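Local coordinates for leucyl-trna synthetase (Plasmodium falciparum, PDB 5FOC), which probably attaches leucine to its cognate tRNA and, through its editing domain, removes wrongly attached amino acids, at residues F140-G152 with V212-V224. The protein carries 2 engineered substitutions. Sequence-based numbering, arbitrary orientation.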
# COMPACT_ATOMS: atom_id res chain seq x y z
N PHE A 140 -4.48 -3.21 1.47
CA PHE A 140 -5.26 -2.64 2.54
C PHE A 140 -4.92 -1.17 2.82
O PHE A 140 -3.74 -0.75 2.72
CB PHE A 140 -5.07 -3.35 3.88
CG PHE A 140 -5.58 -4.75 3.97
CD1 PHE A 140 -6.94 -5.04 3.76
CD2 PHE A 140 -4.74 -5.78 4.40
CE1 PHE A 140 -7.41 -6.36 3.96
CE2 PHE A 140 -5.20 -7.05 4.59
CZ PHE A 140 -6.54 -7.36 4.35
N ILE A 141 -5.97 -0.42 3.13
CA ILE A 141 -5.91 1.00 3.45
C ILE A 141 -6.84 1.30 4.60
O ILE A 141 -7.79 0.56 4.84
CB ILE A 141 -6.24 1.86 2.21
CG1 ILE A 141 -5.74 3.27 2.32
CG2 ILE A 141 -7.73 1.86 1.91
CD1 ILE A 141 -5.73 4.06 1.01
N ASN A 142 -6.52 2.33 5.40
CA ASN A 142 -7.43 2.69 6.45
C ASN A 142 -8.53 3.58 5.89
O ASN A 142 -8.22 4.67 5.46
CB ASN A 142 -6.69 3.38 7.61
CG ASN A 142 -7.57 3.61 8.82
OD1 ASN A 142 -8.75 3.91 8.73
ND2 ASN A 142 -6.97 3.47 9.99
N PRO A 143 -9.79 3.09 5.86
CA PRO A 143 -10.85 3.84 5.14
C PRO A 143 -11.23 5.18 5.82
O PRO A 143 -11.73 6.09 5.18
CB PRO A 143 -12.02 2.86 5.17
CG PRO A 143 -11.81 2.06 6.42
CD PRO A 143 -10.33 1.88 6.50
N ASN A 144 -10.92 5.31 7.11
CA ASN A 144 -11.34 6.44 7.90
C ASN A 144 -10.33 7.57 8.00
O ASN A 144 -10.60 8.57 8.67
CB ASN A 144 -11.70 5.90 9.31
CG ASN A 144 -12.93 5.00 9.26
OD1 ASN A 144 -13.86 5.30 8.54
ND2 ASN A 144 -12.92 3.91 9.98
N GLU A 145 -9.16 7.40 7.37
CA GLU A 145 -8.05 8.35 7.50
C GLU A 145 -7.72 8.94 6.14
O GLU A 145 -7.97 8.31 5.07
CB GLU A 145 -6.82 7.65 8.07
CG GLU A 145 -7.08 6.99 9.43
CD GLU A 145 -7.26 7.94 10.59
OE1 GLU A 145 -6.98 9.15 10.48
OE2 GLU A 145 -7.71 7.46 11.64
N TYR A 146 -7.17 10.13 6.16
CA TYR A 146 -6.67 10.81 5.00
C TYR A 146 -5.35 10.28 4.46
O TYR A 146 -4.42 9.96 5.18
CB TYR A 146 -6.51 12.29 5.29
CG TYR A 146 -7.80 13.05 5.36
CD1 TYR A 146 -8.52 13.28 4.20
CD2 TYR A 146 -8.27 13.59 6.53
CE1 TYR A 146 -9.71 13.97 4.24
CE2 TYR A 146 -9.45 14.31 6.59
CZ TYR A 146 -10.16 14.50 5.40
OH TYR A 146 -11.31 15.22 5.45
N TYR A 147 -5.27 10.19 3.14
CA TYR A 147 -4.02 9.88 2.47
C TYR A 147 -3.62 11.04 1.59
O TYR A 147 -4.49 11.73 1.02
CB TYR A 147 -4.09 8.54 1.71
CG TYR A 147 -4.16 7.37 2.65
CD1 TYR A 147 -5.36 7.00 3.25
CD2 TYR A 147 -2.99 6.70 3.04
CE1 TYR A 147 -5.42 5.96 4.15
CE2 TYR A 147 -3.06 5.63 3.90
CZ TYR A 147 -4.25 5.28 4.49
OH TYR A 147 -4.30 4.25 5.41
N TYR A 148 -2.32 11.22 1.41
CA TYR A 148 -1.77 12.32 0.67
C TYR A 148 -1.21 11.84 -0.67
O TYR A 148 -0.70 10.77 -0.79
CB TYR A 148 -0.64 13.01 1.51
CG TYR A 148 -1.23 13.78 2.66
CD1 TYR A 148 -1.76 13.10 3.77
CD2 TYR A 148 -1.25 15.17 2.67
CE1 TYR A 148 -2.30 13.79 4.85
CE2 TYR A 148 -1.75 15.87 3.77
CZ TYR A 148 -2.28 15.18 4.85
OH TYR A 148 -2.81 15.85 5.94
N LEU A 149 -1.36 12.70 -1.68
CA LEU A 149 -0.81 12.45 -3.01
C LEU A 149 0.32 13.47 -3.19
O LEU A 149 0.08 14.66 -3.04
CB LEU A 149 -1.87 12.66 -4.14
CG LEU A 149 -2.84 11.50 -4.26
CD1 LEU A 149 -3.71 11.25 -3.06
CD2 LEU A 149 -3.72 11.85 -5.46
N THR A 150 1.50 12.97 -3.57
CA THR A 150 2.69 13.77 -3.77
C THR A 150 3.62 13.12 -4.82
O THR A 150 3.66 11.88 -4.96
CB THR A 150 3.47 13.96 -2.44
OG1 THR A 150 4.36 15.05 -2.62
CG2 THR A 150 4.22 12.74 -2.08
N LEU A 151 4.33 13.96 -5.55
CA LEU A 151 5.19 13.52 -6.64
C LEU A 151 6.55 13.07 -6.11
O LEU A 151 7.06 13.71 -5.16
CB LEU A 151 5.35 14.64 -7.68
CG LEU A 151 4.15 14.96 -8.63
CD1 LEU A 151 4.34 16.31 -9.28
CD2 LEU A 151 4.11 13.84 -9.64
N GLY A 152 7.11 12.00 -6.63
CA GLY A 152 8.42 11.55 -6.16
C GLY A 152 9.18 10.82 -7.22
O GLY A 152 8.70 10.64 -8.38
N VAL A 212 6.13 20.14 1.68
CA VAL A 212 6.01 19.05 0.71
C VAL A 212 4.92 19.53 -0.28
O VAL A 212 3.93 20.17 0.11
CB VAL A 212 5.61 17.73 1.42
CG1 VAL A 212 5.25 16.64 0.45
CG2 VAL A 212 6.74 17.23 2.31
N PHE A 213 5.10 19.24 -1.56
CA PHE A 213 4.09 19.59 -2.59
C PHE A 213 2.96 18.59 -2.56
O PHE A 213 3.19 17.43 -2.87
CB PHE A 213 4.79 19.60 -3.95
CG PHE A 213 3.95 20.04 -5.12
CD1 PHE A 213 2.80 20.83 -5.01
CD2 PHE A 213 4.38 19.67 -6.37
CE1 PHE A 213 2.05 21.16 -6.15
CE2 PHE A 213 3.65 20.02 -7.51
CZ PHE A 213 2.51 20.78 -7.39
N ILE A 214 1.76 19.02 -2.14
CA ILE A 214 0.63 18.09 -2.00
C ILE A 214 -0.35 18.31 -3.15
O ILE A 214 -0.92 19.38 -3.28
CB ILE A 214 -0.12 18.23 -0.67
CG1 ILE A 214 0.86 18.04 0.55
CG2 ILE A 214 -1.26 17.23 -0.54
CD1 ILE A 214 1.64 16.73 0.49
N LEU A 215 -0.58 17.27 -3.93
CA LEU A 215 -1.54 17.34 -4.99
C LEU A 215 -2.98 17.18 -4.54
O LEU A 215 -3.89 17.68 -5.19
CB LEU A 215 -1.24 16.24 -5.98
CG LEU A 215 0.16 16.19 -6.60
CD1 LEU A 215 0.26 15.07 -7.63
CD2 LEU A 215 0.61 17.50 -7.18
N ASN A 216 -3.19 16.39 -3.51
CA ASN A 216 -4.49 16.12 -2.95
C ASN A 216 -4.35 15.39 -1.62
O ASN A 216 -3.29 14.81 -1.31
CB ASN A 216 -5.35 15.28 -3.96
CG ASN A 216 -6.76 15.76 -4.04
OD1 ASN A 216 -7.31 16.33 -3.11
ND2 ASN A 216 -7.39 15.53 -5.24
N LYS A 217 -5.45 15.38 -0.89
CA LYS A 217 -5.59 14.68 0.38
C LYS A 217 -6.97 14.03 0.34
O LYS A 217 -7.98 14.73 0.22
CB LYS A 217 -5.44 15.67 1.54
CG LYS A 217 -5.67 15.04 2.87
CD LYS A 217 -5.55 16.06 3.99
CE LYS A 217 -6.86 16.77 4.23
NZ LYS A 217 -6.67 17.71 5.38
N ILE A 218 -7.00 12.70 0.38
CA ILE A 218 -8.21 11.93 0.11
C ILE A 218 -8.45 10.86 1.19
O ILE A 218 -7.53 10.08 1.52
CB ILE A 218 -8.18 11.34 -1.35
CG1 ILE A 218 -7.98 12.46 -2.37
CG2 ILE A 218 -9.42 10.54 -1.61
CD1 ILE A 218 -7.79 11.99 -3.80
N LYS A 219 -9.67 10.79 1.72
CA LYS A 219 -9.99 9.75 2.72
C LYS A 219 -9.90 8.38 2.07
O LYS A 219 -10.28 8.21 0.89
CB LYS A 219 -11.36 9.94 3.39
CG LYS A 219 -11.29 10.44 4.83
CD LYS A 219 -12.66 10.54 5.48
CE LYS A 219 -13.27 9.18 5.81
NZ LYS A 219 -14.76 9.26 5.85
N GLY A 220 -9.37 7.42 2.78
CA GLY A 220 -9.09 6.10 2.24
C GLY A 220 -10.30 5.39 1.67
O GLY A 220 -10.15 4.64 0.71
N GLU A 221 -11.47 5.66 2.24
CA GLU A 221 -12.72 5.04 1.80
C GLU A 221 -12.94 5.22 0.29
O GLU A 221 -13.50 4.36 -0.39
CB GLU A 221 -13.92 5.57 2.59
CG GLU A 221 -14.20 7.05 2.50
CD GLU A 221 -15.52 7.45 3.17
OE1 GLU A 221 -16.47 6.65 3.25
OE2 GLU A 221 -15.63 8.59 3.58
N HIS A 222 -12.46 6.34 -0.22
CA HIS A 222 -12.67 6.66 -1.63
C HIS A 222 -11.87 5.83 -2.59
O HIS A 222 -12.21 5.72 -3.80
CB HIS A 222 -12.44 8.12 -1.89
CG HIS A 222 -13.39 8.98 -1.15
ND1 HIS A 222 -14.75 8.88 -1.29
CD2 HIS A 222 -13.18 9.93 -0.21
CE1 HIS A 222 -15.34 9.76 -0.52
NE2 HIS A 222 -14.41 10.39 0.17
N PHE A 223 -10.84 5.18 -2.09
CA PHE A 223 -10.01 4.28 -2.88
C PHE A 223 -10.40 2.82 -2.81
O PHE A 223 -9.85 2.00 -3.57
CB PHE A 223 -8.56 4.40 -2.47
CG PHE A 223 -7.97 5.78 -2.63
CD1 PHE A 223 -7.96 6.44 -3.86
CD2 PHE A 223 -7.34 6.40 -1.56
CE1 PHE A 223 -7.35 7.69 -3.98
CE2 PHE A 223 -6.76 7.65 -1.68
CZ PHE A 223 -6.74 8.28 -2.88
N VAL A 224 -11.31 2.49 -1.88
CA VAL A 224 -11.73 1.12 -1.69
C VAL A 224 -12.38 0.62 -2.98
O VAL A 224 -13.24 1.28 -3.55
CB VAL A 224 -12.63 0.94 -0.45
CG1 VAL A 224 -13.21 -0.46 -0.35
CG2 VAL A 224 -11.76 1.20 0.79
O HOH W 1 3.81 16.76 -5.50
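Y147 and I218 bond each other reciprocally through their backbones, Y147 N to I218 O and I218 N to Y147 O both at 2.8 Å, making a hydrogen-bonded pair of two antiparallel strands. G220 N bonds to E145 O on one side of this pair and L149 N to N216 O on the other, but L149 O takes L215 N instead of N216 N, so the pairing shifts by a residue. Beyond the paired strands, E221 N meets P143 O on a lone pair in the carbonyl plane, 3.0 Å away, tying the type I turn N142-E145 to the helically wound residues 220-223. At the other end T150 OG1, swung anti to the backbone N (chi1 -163°), donates to F213 O at 2.7 Å; a water bridges that same carbonyl to L151 N.

On the face bearing Y146, Y148, K217 and K219, the Y146 ring is sandwiched between two lysine chains: K217 CE sits over its centre, 3.8 Å from the centroid, while K219 CG lies over the opposite face, offset toward the rim. A bend at chi3 (86°) carries K217 CE across this ring, and K217 NZ stands 4.6 Å from the centroid of the Y146 ring, a cation-pi contact. K217 CG also covers a face of the Y148 ring, and its CD reaches Y148 OH.

Y147, L149 and I218 point to the other face, where L149 CD1 meets the edge of the F223 ring; I141 CD1, from the strand before the turn, packs obliquely against F223 CD2 at 3.8 Å.

In this editing domain strand 146-152 lies between strands 216-219 and 181-185 of the mixed sheet; helix 18-35 packs on L149 and I218, helix 172-178 on L151 and F213, and strand 238-242 flanks I141 and P143.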